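Local coordinates for protein glucanase (Clostridium thermocellum, PDB 5GXX) that probably hydrolyses beta-1,4-linked glucan chains of cellulose, acting as a family 9 endoglucanase of the cellulosome, at residues Glu19-Gly24 and His382-Ala387; Asp42-Gly47 and Cys102-Ser107; Ser64-Gly69 and Leu201-Thr206; Val108-Gly113 and Ser142-Gln147; Val138-Ala143 and Phe172-Ala177. The protein carries 1 engineered substitution. All blocks are in the same frame, centred on the assembly; numbering follows the deposited sequence.

Contact 1: residues Glu19-Gly24 and His382-Ala387; sequences ECQQAG and HVLYGA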
# COMPACT_ATOMS: atom_id res chain seq x y z
N GLU A 19 16.73 -38.32 4.42
CA GLU A 19 16.29 -37.79 5.72
C GLU A 19 16.00 -36.28 5.66
O GLU A 19 15.16 -35.76 6.40
CB GLU A 19 17.32 -38.09 6.80
CG GLU A 19 17.33 -39.59 7.09
CD GLU A 19 18.43 -40.04 8.04
OE1 GLU A 19 18.76 -39.34 9.00
OE2 GLU A 19 18.95 -41.14 7.80
N CYS A 20 16.71 -35.57 4.79
CA CYS A 20 16.41 -34.16 4.55
C CYS A 20 15.04 -33.96 3.90
O CYS A 20 14.46 -32.87 3.98
CB CYS A 20 17.48 -33.57 3.63
SG CYS A 20 19.12 -33.56 4.35
N GLN A 21 14.53 -35.01 3.25
CA GLN A 21 13.28 -34.93 2.49
C GLN A 21 12.06 -35.38 3.30
O GLN A 21 10.94 -35.34 2.80
CB GLN A 21 13.36 -35.81 1.24
CG GLN A 21 14.47 -35.42 0.27
CD GLN A 21 14.28 -34.04 -0.30
OE1 GLN A 21 14.84 -33.08 0.20
NE2 GLN A 21 13.42 -33.93 -1.31
N GLN A 22 12.28 -35.83 4.53
CA GLN A 22 11.19 -36.42 5.29
C GLN A 22 10.11 -35.43 5.71
O GLN A 22 10.40 -34.36 6.24
CB GLN A 22 11.70 -37.18 6.51
CG GLN A 22 12.44 -38.45 6.12
CD GLN A 22 13.04 -39.15 7.33
OE1 GLN A 22 13.22 -38.55 8.39
NE2 GLN A 22 13.42 -40.43 7.14
N ALA A 23 8.86 -35.81 5.44
CA ALA A 23 7.73 -35.05 5.94
C ALA A 23 7.37 -35.53 7.34
O ALA A 23 7.75 -36.64 7.75
CB ALA A 23 6.56 -35.18 4.99
N GLY A 24 6.69 -34.68 8.10
CA GLY A 24 6.29 -35.04 9.46
C GLY A 24 5.28 -36.17 9.57
O GLY A 24 4.43 -36.36 8.69
N HIS A 382 21.97 -24.32 5.31
CA HIS A 382 22.13 -25.75 5.60
C HIS A 382 22.81 -26.51 4.48
O HIS A 382 22.76 -26.08 3.33
CB HIS A 382 20.79 -26.41 5.90
CG HIS A 382 19.96 -25.60 6.84
ND1 HIS A 382 20.37 -25.32 8.13
CD2 HIS A 382 18.79 -24.93 6.66
CE1 HIS A 382 19.49 -24.52 8.70
NE2 HIS A 382 18.50 -24.30 7.84
N VAL A 383 23.44 -27.63 4.84
CA VAL A 383 24.14 -28.46 3.85
C VAL A 383 23.24 -29.62 3.46
O VAL A 383 22.93 -30.47 4.29
CB VAL A 383 25.45 -29.04 4.40
CG1 VAL A 383 26.20 -29.81 3.31
CG2 VAL A 383 26.32 -27.90 4.91
N LEU A 384 22.83 -29.65 2.20
CA LEU A 384 21.97 -30.74 1.70
C LEU A 384 22.85 -31.94 1.29
O LEU A 384 22.93 -32.34 0.11
CB LEU A 384 21.11 -30.24 0.53
CG LEU A 384 20.02 -31.19 0.02
CD1 LEU A 384 18.84 -31.34 0.99
CD2 LEU A 384 19.51 -30.66 -1.32
N TYR A 385 23.47 -32.55 2.28
CA TYR A 385 24.43 -33.61 1.99
C TYR A 385 23.84 -34.68 1.11
O TYR A 385 22.73 -35.21 1.35
CB TYR A 385 24.97 -34.31 3.24
CG TYR A 385 25.95 -33.50 4.06
CD1 TYR A 385 27.28 -33.35 3.65
CD2 TYR A 385 25.55 -32.93 5.26
CE1 TYR A 385 28.18 -32.62 4.42
CE2 TYR A 385 26.45 -32.21 6.04
CZ TYR A 385 27.76 -32.05 5.61
OH TYR A 385 28.63 -31.33 6.40
N GLY A 386 24.65 -35.05 0.11
CA GLY A 386 24.31 -36.20 -0.70
C GLY A 386 23.44 -35.97 -1.92
O GLY A 386 23.25 -36.89 -2.72
N ALA A 387 22.87 -34.77 -2.06
CA ALA A 387 21.98 -34.50 -3.18
C ALA A 387 22.74 -34.46 -4.50
O ALA A 387 23.63 -33.62 -4.66
CB ALA A 387 21.24 -33.18 -2.96
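Cys20, on helix 7-20, meets Leu384 in the long loop that leads to helix 412-429, and the direct touch is apolar. One methyl of the leucine does the work: Leu384 CD1 lies 3.7 Å from Cys20 CB, and the same CD1 is 4.0 Å from Cys20 SG, so it rests alongside the CB-SG bond. The leucine backbone does not aim its side chain at the helix; with CG trans to the backbone N (chi1 -172°), the branch is carried back over the cysteine. Phe17, one turn earlier in helix 7-20, also touches Leu384.

Polar groups around this touch are engaged elsewhere. Gln21 brings OE1 to 4.4 Å from Leu384 CD1, a distant approach, while that oxygen accepts from His363 NE2 and the amide NE2 donates to Ala51 O. Arg35 NH1 reaches Cys20 O, and Asn415 ND2, from helix 412-429, reaches Gly386 O.

Backbone bonds shape the loop side. Leu384 is the centre of an inverse gamma turn, with a weak bond of 2.9 Å from Tyr385 N to Val383 O. It also starts a type II turn, in which Ala387 N lies 3.3 Å from Leu384 O and Gly386 takes the positive phi of the third position.

A buried methyl against CB and sulfur has little directional demand. The chemistry therefore implies a contact set by shape and exclusion of water, with its position probably set by the turns and by polar bonds to neighbouring parts of the domain.

Contact 2: residues Asp42-Gly47 and Cys102-Ser107; sequences DEVLGG and CDRGDS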
# COMPACT_ATOMS: atom_id res chain seq x y z
N ASP A 42 -1.29 -32.80 6.85
CA ASP A 42 -1.48 -33.55 5.62
C ASP A 42 -2.43 -34.73 5.81
O ASP A 42 -2.48 -35.35 6.88
CB ASP A 42 -0.14 -34.04 5.08
CG ASP A 42 0.65 -32.95 4.40
OD1 ASP A 42 0.17 -31.80 4.28
OD2 ASP A 42 1.80 -33.26 3.99
N GLU A 43 -3.17 -35.05 4.75
CA GLU A 43 -4.12 -36.16 4.79
C GLU A 43 -3.46 -37.52 5.05
O GLU A 43 -4.01 -38.37 5.74
CB GLU A 43 -4.91 -36.20 3.48
CG GLU A 43 -5.93 -37.35 3.38
CD GLU A 43 -7.12 -37.18 4.32
OE1 GLU A 43 -7.34 -36.06 4.82
OE2 GLU A 43 -7.83 -38.18 4.57
N VAL A 44 -2.27 -37.70 4.47
CA VAL A 44 -1.43 -38.85 4.77
C VAL A 44 -0.09 -38.32 5.25
O VAL A 44 0.55 -37.49 4.59
CB VAL A 44 -1.20 -39.74 3.53
CG1 VAL A 44 -0.40 -40.98 3.91
CG2 VAL A 44 -2.53 -40.13 2.91
N LEU A 45 0.33 -38.81 6.41
CA LEU A 45 1.55 -38.33 7.06
C LEU A 45 2.78 -39.08 6.59
O LEU A 45 2.69 -40.16 6.04
CB LEU A 45 1.40 -38.46 8.58
CG LEU A 45 0.26 -37.64 9.19
CD1 LEU A 45 0.13 -38.01 10.66
CD2 LEU A 45 0.56 -36.17 9.03
N GLY A 46 3.94 -38.48 6.84
CA GLY A 46 5.23 -39.05 6.47
C GLY A 46 5.53 -39.02 4.99
O GLY A 46 4.98 -38.20 4.25
N GLY A 47 6.38 -39.94 4.55
CA GLY A 47 6.82 -39.97 3.16
C GLY A 47 7.80 -38.84 2.87
O GLY A 47 8.25 -38.15 3.79
N CYS A 102 -1.44 -44.60 2.33
CA CYS A 102 -2.23 -44.00 1.25
C CYS A 102 -3.42 -44.85 0.80
O CYS A 102 -4.24 -44.37 0.01
CB CYS A 102 -1.36 -43.78 0.01
SG CYS A 102 -0.24 -42.38 0.18
N ASP A 103 -3.53 -46.08 1.28
CA ASP A 103 -4.60 -46.98 0.87
C ASP A 103 -5.98 -46.40 1.17
O ASP A 103 -6.24 -45.96 2.29
CB ASP A 103 -4.47 -48.32 1.60
CG ASP A 103 -5.55 -49.32 1.21
OD1 ASP A 103 -5.91 -49.42 0.01
OD2 ASP A 103 -6.03 -50.02 2.13
N ARG A 104 -6.87 -46.42 0.17
CA ARG A 104 -8.28 -46.07 0.38
C ARG A 104 -9.16 -47.16 -0.23
O ARG A 104 -10.31 -46.91 -0.61
CB ARG A 104 -8.61 -44.68 -0.18
CG ARG A 104 -7.88 -43.48 0.46
CD ARG A 104 -8.26 -43.31 1.92
NE ARG A 104 -7.65 -42.18 2.62
CZ ARG A 104 -6.51 -42.20 3.31
NH1 ARG A 104 -5.76 -43.30 3.40
NH2 ARG A 104 -6.12 -41.09 3.92
N GLY A 105 -8.60 -48.36 -0.37
CA GLY A 105 -9.31 -49.55 -0.86
C GLY A 105 -9.42 -49.73 -2.36
O GLY A 105 -8.61 -50.43 -2.99
N ASP A 106 -10.44 -49.11 -2.93
CA ASP A 106 -10.70 -49.11 -4.37
C ASP A 106 -9.92 -47.98 -5.04
O ASP A 106 -10.11 -47.69 -6.23
CB ASP A 106 -12.20 -48.86 -4.54
CG ASP A 106 -12.70 -47.77 -3.59
OD1 ASP A 106 -12.30 -46.60 -3.77
OD2 ASP A 106 -13.46 -48.09 -2.64
N SER A 107 -9.08 -47.31 -4.26
CA SER A 107 -8.34 -46.13 -4.69
C SER A 107 -7.22 -45.86 -3.69
O SER A 107 -7.14 -46.51 -2.65
CB SER A 107 -9.26 -44.91 -4.80
OG SER A 107 -9.98 -44.71 -3.60
O HOH W 1 -9.07 -39.89 2.38
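Glu43 reaches Arg104 by a long salt bridge: NH2 of Arg104 stands 3.4 Å from Glu43 OE2, a weak bond with an N-H...O angle of 158°. The glutamate chain bends at chi2 (70°), and its carboxylate plane is turned 66° from that of the guanidinium. A water reinforces the pair, donating to Glu43 OE2 at 3.0 Å and accepting from Arg104 NE at 2.7 Å, so both links start from one oxygen. Arg104 NH1 donates to Asp103 O at 2.9 Å, with the oxygen in the guanidinium plane but the nitrogen above the carbonyl plane, and also to Ala101 O, which limits how the group can rotate.

Val44 divides its two methyls. Val44 CG1 packs 4.0 Å from Cys102 SG, whereas Val44 CG2 lies 3.9 Å from Arg104 NH2, and the valine and arginine side chains run by each other in opposite senses. Farther on, Gly46 and Gly47 turn to backbone partners in Gly24 and Ala23.

Asp103 OD1 accepts from Gly105 N at 2.9 Å. This is an Asx turn, and it shapes the connection from helix 85-101 to strand 108-112 in the family 9 catalytic domain, where Cys102 also pairs with Val109 by a backbone bond.

Contact 3: residues Ser64-Gly69 and Leu201-Thr206; sequences SAAMLG and LLWAST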
# COMPACT_ATOMS: atom_id res chain seq x y z
N SER A 64 11.28 -44.06 -6.49
CA SER A 64 12.51 -43.86 -5.70
C SER A 64 12.62 -44.97 -4.65
O SER A 64 13.67 -45.58 -4.48
CB SER A 64 12.59 -42.48 -5.05
OG SER A 64 12.59 -41.44 -6.02
N ALA A 65 11.54 -45.21 -3.91
CA ALA A 65 11.52 -46.31 -2.95
C ALA A 65 11.82 -47.67 -3.58
O ALA A 65 12.61 -48.44 -3.04
CB ALA A 65 10.17 -46.35 -2.23
N ALA A 66 11.22 -47.96 -4.74
CA ALA A 66 11.49 -49.20 -5.46
C ALA A 66 12.97 -49.35 -5.80
O ALA A 66 13.56 -50.41 -5.64
CB ALA A 66 10.64 -49.30 -6.72
N MET A 67 13.58 -48.26 -6.25
CA MET A 67 15.01 -48.30 -6.59
C MET A 67 15.89 -48.44 -5.36
O MET A 67 16.90 -49.15 -5.45
CB MET A 67 15.38 -47.02 -7.33
CG MET A 67 14.74 -46.85 -8.68
SD MET A 67 15.05 -48.22 -9.79
CE MET A 67 16.78 -47.98 -10.24
N LEU A 68 15.53 -47.84 -4.23
CA LEU A 68 16.24 -48.10 -2.97
C LEU A 68 16.12 -49.57 -2.57
O LEU A 68 17.09 -50.17 -2.11
CB LEU A 68 15.77 -47.20 -1.84
CG LEU A 68 16.04 -45.70 -2.00
CD1 LEU A 68 15.82 -44.97 -0.67
CD2 LEU A 68 17.44 -45.37 -2.54
N GLY A 69 14.92 -50.14 -2.78
CA GLY A 69 14.69 -51.56 -2.54
C GLY A 69 15.56 -52.40 -3.45
O GLY A 69 16.19 -53.37 -2.99
N LEU A 201 2.92 -51.98 -14.91
CA LEU A 201 2.37 -53.31 -14.64
C LEU A 201 3.43 -54.40 -14.81
O LEU A 201 3.47 -55.34 -14.02
CB LEU A 201 1.12 -53.63 -15.48
CG LEU A 201 -0.08 -52.72 -15.25
CD1 LEU A 201 -1.18 -53.16 -16.25
CD2 LEU A 201 -0.58 -52.82 -13.81
N LEU A 202 4.25 -54.27 -15.85
CA LEU A 202 5.41 -55.14 -16.03
C LEU A 202 6.35 -55.14 -14.83
O LEU A 202 6.74 -56.20 -14.33
CB LEU A 202 6.21 -54.70 -17.27
CG LEU A 202 7.51 -55.47 -17.54
CD1 LEU A 202 7.27 -56.96 -17.73
CD2 LEU A 202 8.18 -54.85 -18.76
N TRP A 203 6.75 -53.95 -14.41
CA TRP A 203 7.68 -53.74 -13.30
C TRP A 203 7.11 -54.32 -12.02
O TRP A 203 7.78 -55.08 -11.32
CB TRP A 203 7.93 -52.24 -13.19
CG TRP A 203 8.78 -51.63 -12.11
CD1 TRP A 203 8.35 -50.72 -11.21
CD2 TRP A 203 10.19 -51.78 -11.90
NE1 TRP A 203 9.39 -50.29 -10.41
CE2 TRP A 203 10.54 -50.92 -10.82
CE3 TRP A 203 11.20 -52.53 -12.51
CZ2 TRP A 203 11.85 -50.82 -10.33
CZ3 TRP A 203 12.49 -52.43 -12.01
CH2 TRP A 203 12.80 -51.58 -10.94
N ALA A 204 5.85 -54.03 -11.73
CA ALA A 204 5.25 -54.52 -10.50
C ALA A 204 5.07 -56.04 -10.50
O ALA A 204 5.42 -56.70 -9.51
CB ALA A 204 3.92 -53.81 -10.26
N SER A 205 4.54 -56.60 -11.59
CA SER A 205 4.36 -58.05 -11.68
C SER A 205 5.70 -58.79 -11.60
O SER A 205 5.78 -59.86 -10.99
CB SER A 205 3.54 -58.47 -12.91
OG SER A 205 4.12 -58.03 -14.13
N THR A 206 6.75 -58.22 -12.19
CA THR A 206 8.08 -58.83 -12.16
C THR A 206 8.59 -58.90 -10.72
O THR A 206 9.05 -59.95 -10.28
CB THR A 206 9.07 -58.05 -13.06
OG1 THR A 206 8.62 -58.15 -14.41
CG2 THR A 206 10.49 -58.60 -12.95
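Trp203 extends its indole from helix 198-212 toward Ala66 and Met67 because its CG stands trans to the backbone N (chi1 177°). Met67 takes the complementary course: its chain folds at both chi2 (-56°) and chi3, which brings the sulfur beside the indole, the two side chains running nearly at right angles.

Ala66 CB comes obliquely to the two atoms flanking CE2, 4.0 Å from Trp203 NE1 and 4.1 Å from Trp203 CZ2. Met67 SD comes to 4.2 Å from the same CZ2. Measured to the centroid of the Trp203 six-membered ring, Met67 SD is 5.2 Å away and 65° off the normal, an oblique Met-aromatic contact. The indole N-H is engaged as well, donating to Gln147 OE1 of helix 142-158, which should restrict rotation of the ring.

Within helix 198-212 two hydroxyls fold back on the backbone. Ser205 OG donates to Leu201 O at 2.8 Å and Thr206 OG1 to Leu202 O at 2.7 Å. In each case the backbone N of the same residue reaches that oxygen from the other face of the carbonyl.

Trp203 is further packed edge-to-face with Trp207 and His243, and its side chain is about 8 Å from the calcium ion bound by Asp199 and Glu200 of the same helix. Such aromatic packing between buried helices belongs to the core of the (alpha/alpha)6 barrel of family 9 glycosyl hydrolases.

Contact 4: residues Val108-Gly113 and Ser142-Gln147; sequences VVYQIG and SAVVGQ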
# COMPACT_ATOMS: atom_id res chain seq x y z
N VAL A 108 -6.33 -44.92 -4.00
CA VAL A 108 -5.28 -44.51 -3.08
C VAL A 108 -5.21 -42.99 -3.07
O VAL A 108 -5.63 -42.37 -4.05
CB VAL A 108 -3.88 -45.10 -3.46
CG1 VAL A 108 -3.91 -46.63 -3.43
CG2 VAL A 108 -3.39 -44.59 -4.83
N VAL A 109 -4.71 -42.41 -1.99
CA VAL A 109 -4.23 -41.03 -2.00
C VAL A 109 -2.94 -41.08 -2.82
O VAL A 109 -2.03 -41.84 -2.47
CB VAL A 109 -3.88 -40.52 -0.59
CG1 VAL A 109 -3.20 -39.16 -0.67
CG2 VAL A 109 -5.14 -40.42 0.27
N TYR A 110 -2.88 -40.30 -3.90
CA TYR A 110 -1.71 -40.33 -4.79
C TYR A 110 -0.92 -39.03 -4.86
O TYR A 110 0.10 -38.97 -5.55
CB TYR A 110 -2.11 -40.80 -6.20
CG TYR A 110 -2.86 -39.80 -7.06
CD1 TYR A 110 -4.26 -39.72 -7.02
CD2 TYR A 110 -2.19 -38.97 -7.97
CE1 TYR A 110 -4.95 -38.82 -7.84
CE2 TYR A 110 -2.86 -38.06 -8.78
CZ TYR A 110 -4.25 -38.00 -8.72
OH TYR A 110 -4.92 -37.10 -9.52
N GLN A 111 -1.38 -38.00 -4.15
CA GLN A 111 -0.66 -36.75 -4.09
C GLN A 111 -1.05 -35.96 -2.85
O GLN A 111 -2.22 -35.95 -2.46
CB GLN A 111 -0.92 -35.93 -5.36
CG GLN A 111 -0.09 -34.67 -5.48
CD GLN A 111 -0.12 -34.08 -6.87
OE1 GLN A 111 0.02 -34.78 -7.87
NE2 GLN A 111 -0.25 -32.76 -6.93
N ILE A 112 -0.09 -35.28 -2.23
CA ILE A 112 -0.38 -34.31 -1.18
C ILE A 112 0.24 -32.99 -1.60
O ILE A 112 1.44 -32.92 -1.86
CB ILE A 112 0.19 -34.68 0.21
CG1 ILE A 112 -0.26 -36.07 0.70
CG2 ILE A 112 -0.14 -33.59 1.25
CD1 ILE A 112 -1.74 -36.26 0.95
N GLY A 113 -0.57 -31.94 -1.68
CA GLY A 113 -0.08 -30.66 -2.15
C GLY A 113 -0.40 -30.41 -3.62
O GLY A 113 -0.47 -31.34 -4.44
N SER A 142 -3.28 -46.40 -13.06
CA SER A 142 -2.52 -47.64 -13.16
C SER A 142 -1.01 -47.42 -13.00
O SER A 142 -0.35 -48.25 -12.37
CB SER A 142 -2.88 -48.41 -14.44
OG SER A 142 -4.23 -48.93 -14.43
N ALA A 143 -0.47 -46.34 -13.56
CA ALA A 143 0.96 -46.03 -13.42
C ALA A 143 1.34 -45.77 -11.97
O ALA A 143 2.20 -46.45 -11.40
CB ALA A 143 1.35 -44.85 -14.30
N VAL A 144 0.65 -44.83 -11.33
CA VAL A 144 1.01 -44.50 -9.95
C VAL A 144 0.74 -45.68 -9.02
O VAL A 144 1.59 -46.00 -8.18
CB VAL A 144 0.40 -43.17 -9.46
CG1 VAL A 144 -1.12 -43.26 -9.32
CG2 VAL A 144 1.06 -42.71 -8.16
N VAL A 145 -0.41 -46.33 -9.15
CA VAL A 145 -0.69 -47.48 -8.28
C VAL A 145 0.23 -48.67 -8.55
O VAL A 145 0.61 -49.39 -7.62
CB VAL A 145 -2.18 -47.91 -8.36
CG1 VAL A 145 -2.48 -49.13 -7.49
CG2 VAL A 145 -3.11 -46.76 -7.94
N GLY A 146 0.59 -48.89 -9.81
CA GLY A 146 1.48 -49.99 -10.18
C GLY A 146 2.87 -49.76 -9.61
O GLY A 146 3.53 -50.70 -9.15
N GLN A 147 3.32 -48.51 -9.66
CA GLN A 147 4.62 -48.17 -9.08
C GLN A 147 4.63 -48.32 -7.56
O GLN A 147 5.59 -48.84 -6.98
CB GLN A 147 5.09 -46.76 -9.51
CG GLN A 147 6.54 -46.41 -9.15
CD GLN A 147 7.57 -47.34 -9.78
OE1 GLN A 147 8.32 -48.00 -9.06
NE2 GLN A 147 7.60 -47.41 -11.11
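Val108 and Val145 meet methyl to methyl, the CG2 of Val108 lying 3.8 Å from the CG2 of Val145 with the two side chains set at a slant to each other. Two residues along the strand, Tyr110 meets Val144 differently. Here both branches of the valine straddle a single carbon: Tyr110 CB is 4.1 Å from Val144 CG1 and 4.2 Å from Val144 CG2. The tyrosine CB points to the helix, but CG sits between the backbone N and carbonyl carbon (chi1 74°), which swings the ring away from the valine instead of laying it over the methyls.

That turn carries the phenol to partners in the loop between helices 162-178 and 198-212. Tyr110 OH is hydrogen-bonded to the backbone N of both Ala186 and Thr185, and the ring meets that of Tyr184. Next in the strand, Gln111 NE2 donates to Gly113 O at 2.9 Å, in the plane of both groups and nearly straight (175°), and also reaches Ala186 O. The two acceptors probably limit rotation of the amide.

Tyr171, in helix 162-178, touches both Val108 and Val145. Alternate residues of the strand, Val108 and Tyr110, face the first turn of helix 142-158. The packing joins a small three-stranded antiparallel sheet, in which 108-112 is the central strand, to a helix of the (alpha/alpha)6 barrel.

Contact 5: residues Val138-Ala143 and Phe172-Ala177; sequences VGKGSA and FELADA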
# COMPACT_ATOMS: atom_id res chain seq x y z
N VAL A 138 -7.08 -38.25 -4.66
CA VAL A 138 -7.36 -39.68 -4.62
C VAL A 138 -7.70 -40.15 -6.03
O VAL A 138 -8.25 -39.39 -6.84
CB VAL A 138 -8.50 -39.99 -3.64
CG1 VAL A 138 -8.00 -39.77 -2.21
CG2 VAL A 138 -9.72 -39.12 -3.93
N GLY A 139 -7.31 -41.39 -6.34
CA GLY A 139 -7.55 -41.98 -7.66
C GLY A 139 -7.04 -43.40 -7.73
O GLY A 139 -6.63 -43.98 -6.72
N LYS A 140 -7.06 -43.97 -8.94
CA LYS A 140 -6.60 -45.33 -9.16
C LYS A 140 -5.79 -45.45 -10.45
O LYS A 140 -5.81 -46.49 -11.10
CB LYS A 140 -7.78 -46.30 -9.17
CG LYS A 140 -8.93 -45.84 -10.05
CD LYS A 140 -10.11 -46.80 -10.04
CE LYS A 140 -11.17 -46.29 -11.00
NZ LYS A 140 -12.24 -47.29 -11.27
N GLY A 141 -5.03 -44.41 -10.78
CA GLY A 141 -4.16 -44.44 -11.95
C GLY A 141 -3.25 -45.66 -11.96
O GLY A 141 -2.54 -45.92 -10.99
N SER A 142 -3.28 -46.40 -13.06
CA SER A 142 -2.52 -47.64 -13.16
C SER A 142 -1.01 -47.42 -13.00
O SER A 142 -0.35 -48.25 -12.37
CB SER A 142 -2.88 -48.41 -14.44
OG SER A 142 -4.23 -48.93 -14.43
N ALA A 143 -0.47 -46.34 -13.56
CA ALA A 143 0.96 -46.03 -13.42
C ALA A 143 1.34 -45.77 -11.97
O ALA A 143 2.20 -46.45 -11.40
CB ALA A 143 1.35 -44.85 -14.30
N PHE A 172 -1.34 -53.90 -6.87
CA PHE A 172 -1.17 -54.46 -8.20
C PHE A 172 -2.52 -54.91 -8.76
O PHE A 172 -2.82 -54.66 -9.92
CB PHE A 172 -0.17 -55.61 -8.25
CG PHE A 172 -0.16 -56.29 -9.59
CD1 PHE A 172 0.51 -55.72 -10.67
CD2 PHE A 172 -0.89 -57.45 -9.79
CE1 PHE A 172 0.48 -56.33 -11.92
CE2 PHE A 172 -0.92 -58.06 -11.04
CZ PHE A 172 -0.25 -57.50 -12.11
N GLU A 173 -3.33 -55.55 -7.92
CA GLU A 173 -4.62 -56.00 -8.40
C GLU A 173 -5.48 -54.82 -8.88
O GLU A 173 -6.18 -54.95 -9.89
CB GLU A 173 -5.32 -56.83 -7.32
CG GLU A 173 -4.71 -58.21 -7.16
CD GLU A 173 -5.02 -58.86 -5.82
OE1 GLU A 173 -5.91 -58.37 -5.09
OE2 GLU A 173 -4.36 -59.88 -5.49
N LEU A 174 -5.44 -53.71 -8.14
CA LEU A 174 -6.21 -52.51 -8.47
C LEU A 174 -5.69 -51.91 -9.75
O LEU A 174 -6.44 -51.53 -10.64
CB LEU A 174 -6.15 -51.47 -7.34
CG LEU A 174 -6.72 -50.07 -7.62
CD1 LEU A 174 -8.20 -50.15 -7.95
CD2 LEU A 174 -6.48 -49.08 -6.48
N ALA A 175 -4.37 -51.80 -9.85
CA ALA A 175 -3.77 -51.19 -11.02
C ALA A 175 -4.07 -52.00 -12.27
O ALA A 175 -4.35 -51.45 -13.34
CB ALA A 175 -2.27 -51.06 -10.81
N ASP A 176 -4.01 -53.32 -12.11
CA ASP A 176 -4.22 -54.26 -13.21
C ASP A 176 -5.68 -54.37 -13.63
O ASP A 176 -5.98 -54.72 -14.77
CB ASP A 176 -3.66 -55.62 -12.79
CG ASP A 176 -3.61 -56.63 -13.92
OD1 ASP A 176 -3.22 -56.28 -15.06
OD2 ASP A 176 -3.91 -57.82 -13.63
N ALA A 177 -6.60 -54.05 -12.73
CA ALA A 177 -8.03 -54.13 -13.04
C ALA A 177 -8.46 -52.82 -13.69
O ALA A 177 -9.31 -52.82 -14.58
CB ALA A 177 -8.82 -54.39 -11.77
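Ser142 and Ala175 make the tight side of this junction, where the first turn of helix 142-158, behind its N-cap Gly141, meets the late turns of helix 162-178 in the (alpha/alpha)6 barrel. The two CA atoms, Ser142 and Ala175, are only 4.3 Å apart, a closeness that small side chains permit. Ala175 CB presses on the backbone, lying 3.7 Å from Ser142 O and 4.2 Å from Ser142 CA. The hydroxyl of Ser142 is gripped twice at the C-terminal end of helix 162-178, donating to Ala175 O and accepting from Ser180 N just past the helix.

Toward solvent the fit is looser. Lys140 CB lies 4.1 Å from both Leu174 CD1 and Leu174 CD2, so the methyls of the leucine are spread against one carbon of the lysine. Beyond CG the lysine chain is extended and leads away, and in the crystal it touches a neighbouring molecule. Its backbone N is bonded to Thr183 OG1.

One polar bond joins the two segments: with OG set opposite the carbonyl carbon, beside the backbone N (chi1 -68°), Ser142 OG meets Ala175 O at 2.7 Å, lying in the carbonyl plane on a lone pair, at a C=O...O angle of 138°.

How the contacts relate
All five contacts lie within the family 9 catalytic domain. Contact 1 joins the most distant segments, and its loop contains the other four; contacts 4 and 5 are nested within the loop closed by contact 3, whereas contacts 2 and 3 alternate. Backbone bonds of Gly46 and Gly47 with Gly24 and Ala23 tie contact 2 to contact 1. Contacts 4 and 5, centres 8 Å apart, share the start of helix 142-158 and use neighbouring strands of one sheet; the centre of contact 2 is 9 Å from that of contact 4, and its segment 102-107 runs into strand 108-112. Contact 3 joins where Trp203 bonds to Gln147. Contacts 2 to 5 thus link sheet, helices and calcium surroundings.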